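Local coordinates for glycosyl hydrolases family 2, sugar binding domain protein (Bacteroides uniformis str. 3978 T3 ii, PDB 6D1P) that is a gut bacterial beta-glucuronidase of glycosyl hydrolase family 2 and probably cleaves O-glycosidic bonds, at residues Tyr191-Leu196 / Ser369-Arg374; Thr285-Leu290 / Thr296-Gln301; Gly546-Ser551 / Asp588-Tyr593; Ile731-Glu736 / Val793-Ser798. All coordinates share one frame; numbering follows the deposited sequence.

Contact 1 opens at 191-196, in the family 2 sugar binding domain. It closes at 369-374, at the start of a helix of the TIM barrel domain. Contact 2 falls within the long loop so formed: 285-290 pairs with 296-301 in a beta hairpin of the intervening beta domain. Contact 3 follows in series and stays within the TIM barrel domain, where 546-551 meets 588-593. Contact 4 comes last, joining 731-736 to 793-798 across two facing sheets near the C terminus. No two contacts cross. Contacts 1 and 2 have centres 19 Å apart, and contacts 3 and 4 have centres 21 Å apart. Contacts 2 and 4 lie on opposite sides of the chain's centre.

Contact 1 (Tyr191-Leu196 / Ser369-Arg374); sequences YRYVNL and SGIILR
The guanidinium of R192 lies flat against the backbone of S369. S369 N sits 3.4 Å above the guanidinium plane, over its centre, and R192 CZ is 3.5 Å from S369 N. S369 N rests over the face of the group, and no hydrogen bond is formed between them. The aliphatic part of the arginine follows, with R192 CD 4.0 Å from S369 CB. Beside it, the methyl I371 CD1 meets the Y193 ring at its edge, 3.8 Å from Y193 CE2. These two side chains cross at about a right angle.

S369 is the N-cap of helix 370-379. Its OG accepts from I371 N at 3.0 Å. With chi1 at 166°, OG lies opposite its own backbone N, where it can turn back to the first turn of the helix. The arginine is held in place from the second shell. E332 forms a salt bridge with R192 NH2 and also accepts from S369 N, so one carboxylate ties both partners.

R192 joins the sugar binding domain to the barrel. Strand 194-199 runs on from it beside strands 28-30 and 106-111, while helix 343-356 packs against S369 and I371.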
# COMPACT_ATOMS: atom_id res chain seq x y z
N TYR A 191 9.53 -14.76 5.62
CA TYR A 191 8.46 -15.71 5.84
C TYR A 191 8.96 -17.08 6.22
O TYR A 191 8.15 -17.97 6.49
CB TYR A 191 7.55 -15.78 4.61
CG TYR A 191 8.24 -15.83 3.26
CD1 TYR A 191 9.00 -16.94 2.87
CD2 TYR A 191 8.08 -14.79 2.33
CE1 TYR A 191 9.60 -17.00 1.62
CE2 TYR A 191 8.67 -14.84 1.09
CZ TYR A 191 9.44 -15.94 0.73
OH TYR A 191 10.03 -16.00 -0.51
N ARG A 192 10.27 -17.28 6.26
CA ARG A 192 10.85 -18.47 6.87
C ARG A 192 11.82 -18.01 7.95
O ARG A 192 12.31 -16.88 7.93
CB ARG A 192 11.59 -19.37 5.88
CG ARG A 192 10.72 -19.98 4.85
CD ARG A 192 11.52 -20.96 4.02
NE ARG A 192 10.80 -21.30 2.81
CZ ARG A 192 11.39 -21.69 1.69
NH1 ARG A 192 12.71 -21.80 1.65
NH2 ARG A 192 10.66 -21.98 0.61
N TYR A 193 12.08 -18.93 8.88
CA TYR A 193 12.85 -18.62 10.07
C TYR A 193 14.20 -18.01 9.74
O TYR A 193 14.88 -18.40 8.78
CB TYR A 193 13.06 -19.89 10.89
CG TYR A 193 11.77 -20.40 11.50
CD1 TYR A 193 11.03 -19.61 12.38
CD2 TYR A 193 11.29 -21.68 11.19
CE1 TYR A 193 9.86 -20.07 12.93
CE2 TYR A 193 10.13 -22.15 11.75
CZ TYR A 193 9.41 -21.34 12.61
OH TYR A 193 8.23 -21.80 13.16
N VAL A 194 14.58 -17.03 10.56
CA VAL A 194 15.93 -16.50 10.61
C VAL A 194 16.57 -17.03 11.88
O VAL A 194 15.95 -17.03 12.95
CB VAL A 194 15.93 -14.96 10.57
CG1 VAL A 194 17.35 -14.44 10.54
CG2 VAL A 194 15.18 -14.48 9.35
N ASN A 195 17.82 -17.48 11.76
CA ASN A 195 18.56 -18.11 12.86
C ASN A 195 19.84 -17.34 13.14
O ASN A 195 20.54 -16.93 12.22
CB ASN A 195 18.90 -19.57 12.53
CG ASN A 195 17.69 -20.37 12.16
OD1 ASN A 195 16.68 -20.34 12.88
ND2 ASN A 195 17.75 -21.06 11.03
N LEU A 196 20.13 -17.16 14.42
CA LEU A 196 21.45 -16.72 14.87
C LEU A 196 22.31 -17.95 15.14
O LEU A 196 21.88 -18.86 15.88
CB LEU A 196 21.33 -15.86 16.12
CG LEU A 196 22.62 -15.27 16.68
CD1 LEU A 196 23.26 -14.32 15.68
CD2 LEU A 196 22.33 -14.56 18.00
N SER A 369 10.68 -25.01 2.41
CA SER A 369 11.33 -25.09 3.72
C SER A 369 11.91 -26.47 4.02
O SER A 369 11.27 -27.49 3.79
CB SER A 369 10.32 -24.74 4.82
OG SER A 369 10.80 -25.11 6.09
N GLY A 370 13.13 -26.48 4.57
CA GLY A 370 13.74 -27.72 5.01
C GLY A 370 12.88 -28.50 5.98
O GLY A 370 13.00 -29.73 6.06
N ILE A 371 11.99 -27.81 6.71
CA ILE A 371 11.05 -28.49 7.61
C ILE A 371 10.16 -29.43 6.83
O ILE A 371 9.80 -30.52 7.31
CB ILE A 371 10.23 -27.46 8.40
CG1 ILE A 371 11.17 -26.53 9.16
CG2 ILE A 371 9.30 -28.15 9.37
CD1 ILE A 371 10.51 -25.31 9.72
N ILE A 372 9.77 -29.04 5.61
CA ILE A 372 8.92 -29.90 4.79
C ILE A 372 9.69 -31.13 4.35
O ILE A 372 9.16 -32.25 4.34
CB ILE A 372 8.38 -29.11 3.59
CG1 ILE A 372 7.60 -27.87 4.07
CG2 ILE A 372 7.56 -30.03 2.70
CD1 ILE A 372 6.28 -28.19 4.69
N LEU A 373 10.96 -30.95 3.98
CA LEU A 373 11.79 -32.07 3.55
C LEU A 373 11.97 -33.08 4.68
O LEU A 373 11.79 -34.29 4.49
CB LEU A 373 13.14 -31.55 3.05
CG LEU A 373 13.21 -30.95 1.64
CD1 LEU A 373 13.10 -32.09 0.64
CD2 LEU A 373 12.13 -29.87 1.34
N ARG A 374 12.32 -32.58 5.87
CA ARG A 374 12.42 -33.47 7.03
C ARG A 374 11.11 -34.20 7.27
O ARG A 374 11.11 -35.41 7.52
CB ARG A 374 12.83 -32.68 8.26
CG ARG A 374 14.28 -32.25 8.25
CD ARG A 374 14.52 -31.13 9.25
NE ARG A 374 15.22 -30.04 8.59
CZ ARG A 374 15.17 -28.76 8.97
NH1 ARG A 374 14.45 -28.40 10.03
NH2 ARG A 374 15.85 -27.86 8.27

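Contact 2 (Thr285-Leu290 / Thr296-Gln301); sequences TCVAEL and TLRTTQ
The R298 guanidinium carries E289 OE1 and V287 CG1 at its edge, near its plane. R298 NH1 and E289 OE1 form a salt bridge at 3.1 Å. The two side chains run side by side in the same direction, but the carboxylate and guanidinium planes are 61° apart, so the pair is not coplanar. The arginine is bent at chi3 (-19°), which folds its end back to the glutamate. The other flat group is the Q301 amide. Its NE2 donates to T299 OG1 at 3.3 Å, in the plane of the amide.

The R298 and Q301 groups stand on opposite faces of an antiparallel hairpin. C286, A288 and L290 form hydrogen-bonded pairs with Q301, T299 and L297, and V287 and E289 form non-hydrogen-bonded pairs with T300 and R298. On the face of V287, CG1 touches R298 CG at 3.6 Å. At the start of 285-290, T285 CG2 meets T300 CG2, also at 3.6 Å, and T300 OG1 bonds to D26. On the face of A288, its CB packs on T299 CG2 at 3.7 Å, against strand 203-213.

A leucine in place of E289 would probably deprive R298 of its ionic mate in the pair and let its guanidinium turn. The hairpin has a polar, partly exposed face with a charge pair, and a buried face packed mostly by apolar groups.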
# COMPACT_ATOMS: atom_id res chain seq x y z
N THR A 285 21.20 -42.19 10.75
CA THR A 285 21.75 -40.94 11.23
C THR A 285 23.26 -40.95 11.10
O THR A 285 23.90 -41.99 11.31
CB THR A 285 21.35 -40.66 12.69
OG1 THR A 285 20.04 -40.07 12.71
CG2 THR A 285 22.33 -39.71 13.37
N CYS A 286 23.83 -39.81 10.71
CA CYS A 286 25.26 -39.61 10.70
C CYS A 286 25.59 -38.41 11.58
O CYS A 286 25.02 -37.33 11.39
CB CYS A 286 25.76 -39.38 9.27
SG CYS A 286 27.48 -38.88 9.15
N VAL A 287 26.48 -38.60 12.54
CA VAL A 287 26.88 -37.55 13.47
C VAL A 287 28.35 -37.25 13.24
O VAL A 287 29.20 -38.14 13.40
CB VAL A 287 26.62 -37.93 14.93
CG1 VAL A 287 26.99 -36.78 15.84
CG2 VAL A 287 25.17 -38.33 15.16
N ALA A 288 28.64 -36.02 12.86
CA ALA A 288 30.00 -35.52 12.78
C ALA A 288 30.28 -34.66 14.00
O ALA A 288 29.39 -34.00 14.54
CB ALA A 288 30.24 -34.71 11.50
N GLU A 289 31.53 -34.67 14.43
CA GLU A 289 31.86 -34.09 15.72
C GLU A 289 33.28 -33.57 15.67
O GLU A 289 34.21 -34.30 15.31
CB GLU A 289 31.70 -35.14 16.82
CG GLU A 289 31.11 -34.59 18.08
CD GLU A 289 31.24 -35.56 19.22
OE1 GLU A 289 30.72 -36.69 19.10
OE2 GLU A 289 31.90 -35.20 20.22
N LEU A 290 33.45 -32.31 16.05
CA LEU A 290 34.76 -31.68 16.04
C LEU A 290 34.93 -30.92 17.34
O LEU A 290 33.98 -30.30 17.83
CB LEU A 290 34.91 -30.74 14.84
CG LEU A 290 36.23 -29.97 14.79
CD1 LEU A 290 37.38 -30.95 14.56
CD2 LEU A 290 36.19 -28.90 13.72
N THR A 296 32.50 -28.72 21.76
CA THR A 296 32.22 -29.76 20.78
C THR A 296 31.23 -29.25 19.74
O THR A 296 30.04 -29.05 20.03
CB THR A 296 31.67 -31.00 21.48
OG1 THR A 296 32.65 -31.48 22.40
CG2 THR A 296 31.34 -32.08 20.47
N LEU A 297 31.72 -29.03 18.52
CA LEU A 297 30.86 -28.78 17.37
C LEU A 297 30.30 -30.11 16.88
O LEU A 297 31.06 -31.02 16.53
CB LEU A 297 31.62 -28.07 16.26
CG LEU A 297 30.83 -27.78 14.98
CD1 LEU A 297 29.76 -26.71 15.22
CD2 LEU A 297 31.76 -27.37 13.85
N ARG A 298 28.98 -30.24 16.89
CA ARG A 298 28.32 -31.44 16.41
C ARG A 298 27.33 -31.07 15.33
O ARG A 298 26.70 -30.00 15.37
CB ARG A 298 27.58 -32.16 17.54
CG ARG A 298 26.92 -33.46 17.10
CD ARG A 298 26.08 -34.08 18.21
NE ARG A 298 26.46 -33.55 19.51
CZ ARG A 298 27.46 -34.02 20.25
NH1 ARG A 298 28.18 -35.05 19.81
NH2 ARG A 298 27.73 -33.46 21.42
N THR A 299 27.19 -31.96 14.35
CA THR A 299 26.10 -31.87 13.40
C THR A 299 25.55 -33.26 13.15
O THR A 299 26.31 -34.21 12.94
CB THR A 299 26.54 -31.21 12.08
OG1 THR A 299 25.44 -31.21 11.16
CG2 THR A 299 27.71 -31.97 11.46
N THR A 300 24.24 -33.37 13.18
CA THR A 300 23.54 -34.63 12.99
C THR A 300 22.78 -34.58 11.67
O THR A 300 22.10 -33.59 11.37
CB THR A 300 22.57 -34.87 14.15
OG1 THR A 300 23.30 -34.80 15.38
CG2 THR A 300 21.92 -36.22 14.01
N GLN A 301 22.90 -35.65 10.89
CA GLN A 301 22.30 -35.72 9.56
C GLN A 301 21.53 -37.02 9.41
O GLN A 301 22.05 -38.09 9.76
CB GLN A 301 23.38 -35.64 8.48
CG GLN A 301 24.24 -34.42 8.57
CD GLN A 301 23.59 -33.24 7.91
OE1 GLN A 301 22.92 -33.38 6.88
NE2 GLN A 301 23.77 -32.06 8.50

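Contact 3 (Gly546-Ser551 / Asp588-Tyr593); sequences GDWSES and DNPIPY
W548 bridges two loops of the TIM barrel domain, bringing the far end of its six-membered ring against N589 and P590. It stands in the turn that leads into helix 550-564. The loop it meets, 588-593, lies between strands 581-582 and 594-595.

The far end of the indole does the touching. W548 CH2 is 3.5 Å from N589 OD1, and W548 CZ3 is 3.6 Å from P590 CD. Both partners come at the ring obliquely. N589 ND2 lies at the ring edge, in its plane, 3.9 Å from W548 CZ3. The amide stands steeply to the indole, with the planes 76° apart. The proline also crosses the tryptophan at about a right angle, with P590 CG 3.8 Å from W548 CE3.

The turn behind W548 is an Asx turn. D547 OD1 accepts from S549 N and from S549 OG, each at 3.0 Å and from the same face of the carboxylate. S549 is the N-cap of the helix, and its OG also caps Y552 N. The indole itself is tied by NE1 to D543 O, and it meets the ring of W486. N589 ND2 donates to V594 O.

An alanine at W548 would probably open a gap beside P590, and the amide of N589 would lose the indole it rests against. No hydrogen bond links the two loops here. The contact rests on van der Waals packing, while W548 NE1 and N589 ND2 bond to partners outside the two segments.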
# COMPACT_ATOMS: atom_id res chain seq x y z
N GLY A 546 -18.40 -26.19 -16.22
CA GLY A 546 -18.97 -26.74 -15.00
C GLY A 546 -19.46 -25.65 -14.04
O GLY A 546 -19.30 -24.45 -14.28
N ASP A 547 -20.04 -26.09 -12.92
CA ASP A 547 -20.49 -25.19 -11.88
C ASP A 547 -19.53 -25.10 -10.69
O ASP A 547 -19.87 -24.46 -9.69
CB ASP A 547 -21.89 -25.59 -11.40
CG ASP A 547 -21.91 -26.95 -10.70
OD1 ASP A 547 -20.85 -27.61 -10.60
OD2 ASP A 547 -23.01 -27.35 -10.24
N TRP A 548 -18.37 -25.75 -10.77
CA TRP A 548 -17.35 -25.72 -9.72
C TRP A 548 -17.86 -26.31 -8.39
O TRP A 548 -17.30 -26.02 -7.32
CB TRP A 548 -16.80 -24.29 -9.52
CG TRP A 548 -15.91 -23.82 -10.70
CD1 TRP A 548 -16.10 -24.07 -12.03
CD2 TRP A 548 -14.70 -23.06 -10.61
NE1 TRP A 548 -15.09 -23.51 -12.78
CE2 TRP A 548 -14.21 -22.89 -11.94
CE3 TRP A 548 -13.98 -22.49 -9.55
CZ2 TRP A 548 -13.05 -22.17 -12.22
CZ3 TRP A 548 -12.82 -21.80 -9.83
CH2 TRP A 548 -12.36 -21.64 -11.16
N SER A 549 -18.88 -27.16 -8.44
CA SER A 549 -19.39 -27.83 -7.25
C SER A 549 -18.43 -28.93 -6.77
O SER A 549 -17.60 -29.45 -7.51
CB SER A 549 -20.74 -28.45 -7.54
OG SER A 549 -20.54 -29.58 -8.39
N GLU A 550 -18.56 -29.27 -5.49
CA GLU A 550 -17.88 -30.46 -4.99
C GLU A 550 -18.44 -31.71 -5.63
O GLU A 550 -17.70 -32.69 -5.81
CB GLU A 550 -18.00 -30.54 -3.46
CG GLU A 550 -17.25 -29.39 -2.74
CD GLU A 550 -16.96 -29.68 -1.27
OE1 GLU A 550 -16.23 -30.66 -0.96
OE2 GLU A 550 -17.49 -28.92 -0.42
N SER A 551 -19.72 -31.70 -6.00
CA SER A 551 -20.35 -32.87 -6.59
C SER A 551 -19.63 -33.29 -7.86
O SER A 551 -19.39 -34.48 -8.09
CB SER A 551 -21.81 -32.57 -6.89
OG SER A 551 -22.49 -32.24 -5.69
N ASP A 588 -11.63 -13.13 -9.89
CA ASP A 588 -13.06 -13.39 -9.95
C ASP A 588 -13.43 -14.82 -9.57
O ASP A 588 -14.57 -15.23 -9.82
CB ASP A 588 -13.60 -13.07 -11.35
CG ASP A 588 -13.35 -11.61 -11.77
OD1 ASP A 588 -13.72 -10.70 -10.99
OD2 ASP A 588 -12.78 -11.39 -12.87
N ASN A 589 -12.50 -15.61 -9.01
CA ASN A 589 -12.84 -16.96 -8.59
C ASN A 589 -13.92 -16.90 -7.51
O ASN A 589 -14.04 -15.89 -6.80
CB ASN A 589 -11.63 -17.70 -8.04
CG ASN A 589 -10.96 -18.56 -9.09
OD1 ASN A 589 -11.28 -18.47 -10.27
ND2 ASN A 589 -10.01 -19.40 -8.66
N PRO A 590 -14.73 -17.95 -7.38
CA PRO A 590 -15.76 -17.95 -6.32
C PRO A 590 -15.24 -17.50 -4.96
O PRO A 590 -15.97 -16.82 -4.22
CB PRO A 590 -16.23 -19.42 -6.30
CG PRO A 590 -16.00 -19.88 -7.68
CD PRO A 590 -14.75 -19.19 -8.17
N ILE A 591 -14.02 -17.86 -4.59
CA ILE A 591 -13.28 -17.16 -3.54
C ILE A 591 -12.22 -16.30 -4.24
O ILE A 591 -11.28 -16.86 -4.83
CB ILE A 591 -12.66 -18.12 -2.52
CG1 ILE A 591 -13.78 -18.86 -1.78
CG2 ILE A 591 -11.82 -17.31 -1.51
CD1 ILE A 591 -13.28 -19.88 -0.78
N PRO A 592 -12.36 -14.98 -4.25
CA PRO A 592 -11.46 -14.14 -5.05
C PRO A 592 -10.00 -14.41 -4.70
O PRO A 592 -9.65 -14.62 -3.54
CB PRO A 592 -11.88 -12.72 -4.68
CG PRO A 592 -13.35 -12.86 -4.36
CD PRO A 592 -13.45 -14.18 -3.64
N TYR A 593 -9.17 -14.48 -5.73
CA TYR A 593 -7.73 -14.67 -5.56
C TYR A 593 -7.36 -16.00 -4.86
O TYR A 593 -6.25 -16.14 -4.31
CB TYR A 593 -7.12 -13.49 -4.80
CG TYR A 593 -7.24 -12.16 -5.54
CD1 TYR A 593 -6.51 -11.94 -6.71
CD2 TYR A 593 -8.07 -11.14 -5.08
CE1 TYR A 593 -6.59 -10.73 -7.41
CE2 TYR A 593 -8.16 -9.90 -5.77
CZ TYR A 593 -7.41 -9.72 -6.94
OH TYR A 593 -7.47 -8.53 -7.63

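Contact 4 (Ile731-Glu736 / Val793-Ser798); sequences ILVQAE and VVVSAS
V733 and A735 face V795 and A797 from two strands that run in the same general direction, with the CA atoms of V733 and V795 8.3 Å apart and those of A735 and A797 closing to 6.8 Å. No backbone hydrogen bond joins these strands, for they belong to different sheets packed face to face.

All four side chains point toward the opposite strand. V733 CG1 meets V795 CG1 at 4.3 Å, methyl against methyl. Both CG1 branches lie opposite their backbone N, at chi1 of 164° and 173°. Two residues on, A735 CB meets A797 CB at 4.1 Å. The narrowing of the gap goes with the change from valine to alanine, since the smaller pair sits where the backbones are nearer.

The surroundings extend this core. V733 also packs on L721 and V786 of its own sheet, and V795 on I809. On the other side of strand 793-799, S796 OG bonds to T757 O of the second subunit and V794 packs on L808 of that subunit.

The contact is therefore wholly apolar and buried. It joins the two sheets by methyl groups alone, and the polar side chains next to it bond elsewhere.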
# COMPACT_ATOMS: atom_id res chain seq x y z
N ILE A 731 -18.93 -15.80 16.14
CA ILE A 731 -20.28 -16.05 15.68
C ILE A 731 -20.23 -16.28 14.17
O ILE A 731 -19.46 -15.62 13.46
CB ILE A 731 -21.20 -14.86 16.03
CG1 ILE A 731 -21.39 -14.78 17.55
CG2 ILE A 731 -22.53 -14.98 15.29
CD1 ILE A 731 -21.13 -13.40 18.13
N LEU A 732 -21.01 -17.23 13.70
CA LEU A 732 -21.14 -17.49 12.28
C LEU A 732 -22.42 -16.84 11.79
O LEU A 732 -23.50 -17.11 12.32
CB LEU A 732 -21.16 -19.00 11.99
CG LEU A 732 -21.25 -19.37 10.51
CD1 LEU A 732 -20.07 -18.75 9.73
CD2 LEU A 732 -21.33 -20.89 10.30
N VAL A 733 -22.30 -15.96 10.80
CA VAL A 733 -23.45 -15.28 10.21
C VAL A 733 -23.66 -15.86 8.82
O VAL A 733 -22.69 -16.09 8.08
CB VAL A 733 -23.22 -13.76 10.16
CG1 VAL A 733 -24.20 -13.08 9.23
CG2 VAL A 733 -23.33 -13.16 11.55
N GLN A 734 -24.92 -16.08 8.45
CA GLN A 734 -25.27 -16.73 7.20
C GLN A 734 -26.19 -15.83 6.39
O GLN A 734 -27.17 -15.29 6.91
CB GLN A 734 -25.96 -18.07 7.46
CG GLN A 734 -26.46 -18.74 6.20
CD GLN A 734 -27.16 -20.07 6.46
OE1 GLN A 734 -26.51 -21.12 6.59
NE2 GLN A 734 -28.48 -20.03 6.54
N ALA A 735 -25.87 -15.65 5.12
CA ALA A 735 -26.76 -15.02 4.16
C ALA A 735 -27.43 -16.09 3.31
O ALA A 735 -26.78 -17.03 2.86
CB ALA A 735 -26.02 -14.02 3.26
N GLU A 736 -28.73 -15.94 3.09
CA GLU A 736 -29.52 -16.88 2.32
C GLU A 736 -30.21 -16.13 1.20
O GLU A 736 -30.87 -15.12 1.44
CB GLU A 736 -30.57 -17.57 3.22
CG GLU A 736 -31.21 -18.82 2.60
CD GLU A 736 -32.33 -19.38 3.46
OE1 GLU A 736 -33.23 -18.61 3.85
OE2 GLU A 736 -32.30 -20.60 3.78
N VAL A 793 -22.33 -5.58 17.20
CA VAL A 793 -22.13 -4.86 15.95
C VAL A 793 -23.36 -5.11 15.07
O VAL A 793 -24.27 -5.85 15.43
CB VAL A 793 -20.85 -5.30 15.20
CG1 VAL A 793 -19.61 -5.02 16.01
CG2 VAL A 793 -20.94 -6.80 14.87
N VAL A 794 -23.36 -4.50 13.90
CA VAL A 794 -24.36 -4.79 12.88
C VAL A 794 -23.62 -5.23 11.62
O VAL A 794 -22.75 -4.50 11.13
CB VAL A 794 -25.26 -3.59 12.58
CG1 VAL A 794 -26.18 -3.93 11.42
CG2 VAL A 794 -26.08 -3.21 13.82
N VAL A 795 -23.95 -6.44 11.12
CA VAL A 795 -23.41 -6.99 9.88
C VAL A 795 -24.38 -6.74 8.73
O VAL A 795 -25.60 -6.88 8.88
CB VAL A 795 -23.12 -8.50 10.04
CG1 VAL A 795 -22.72 -9.13 8.69
CG2 VAL A 795 -22.05 -8.72 11.10
N SER A 796 -23.83 -6.37 7.57
CA SER A 796 -24.61 -6.19 6.36
C SER A 796 -24.23 -7.23 5.31
O SER A 796 -23.07 -7.66 5.22
CB SER A 796 -24.41 -4.78 5.78
OG SER A 796 -23.07 -4.60 5.34
N ALA A 797 -25.20 -7.63 4.48
CA ALA A 797 -24.94 -8.51 3.35
C ALA A 797 -25.63 -7.96 2.11
O ALA A 797 -26.81 -7.60 2.17
CB ALA A 797 -25.40 -9.95 3.61
N SER A 798 -24.89 -7.91 1.00
CA SER A 798 -25.40 -7.45 -0.28
C SER A 798 -24.95 -8.38 -1.39
O SER A 798 -23.92 -9.05 -1.28
CB SER A 798 -24.91 -6.03 -0.58
OG SER A 798 -24.87 -5.27 0.61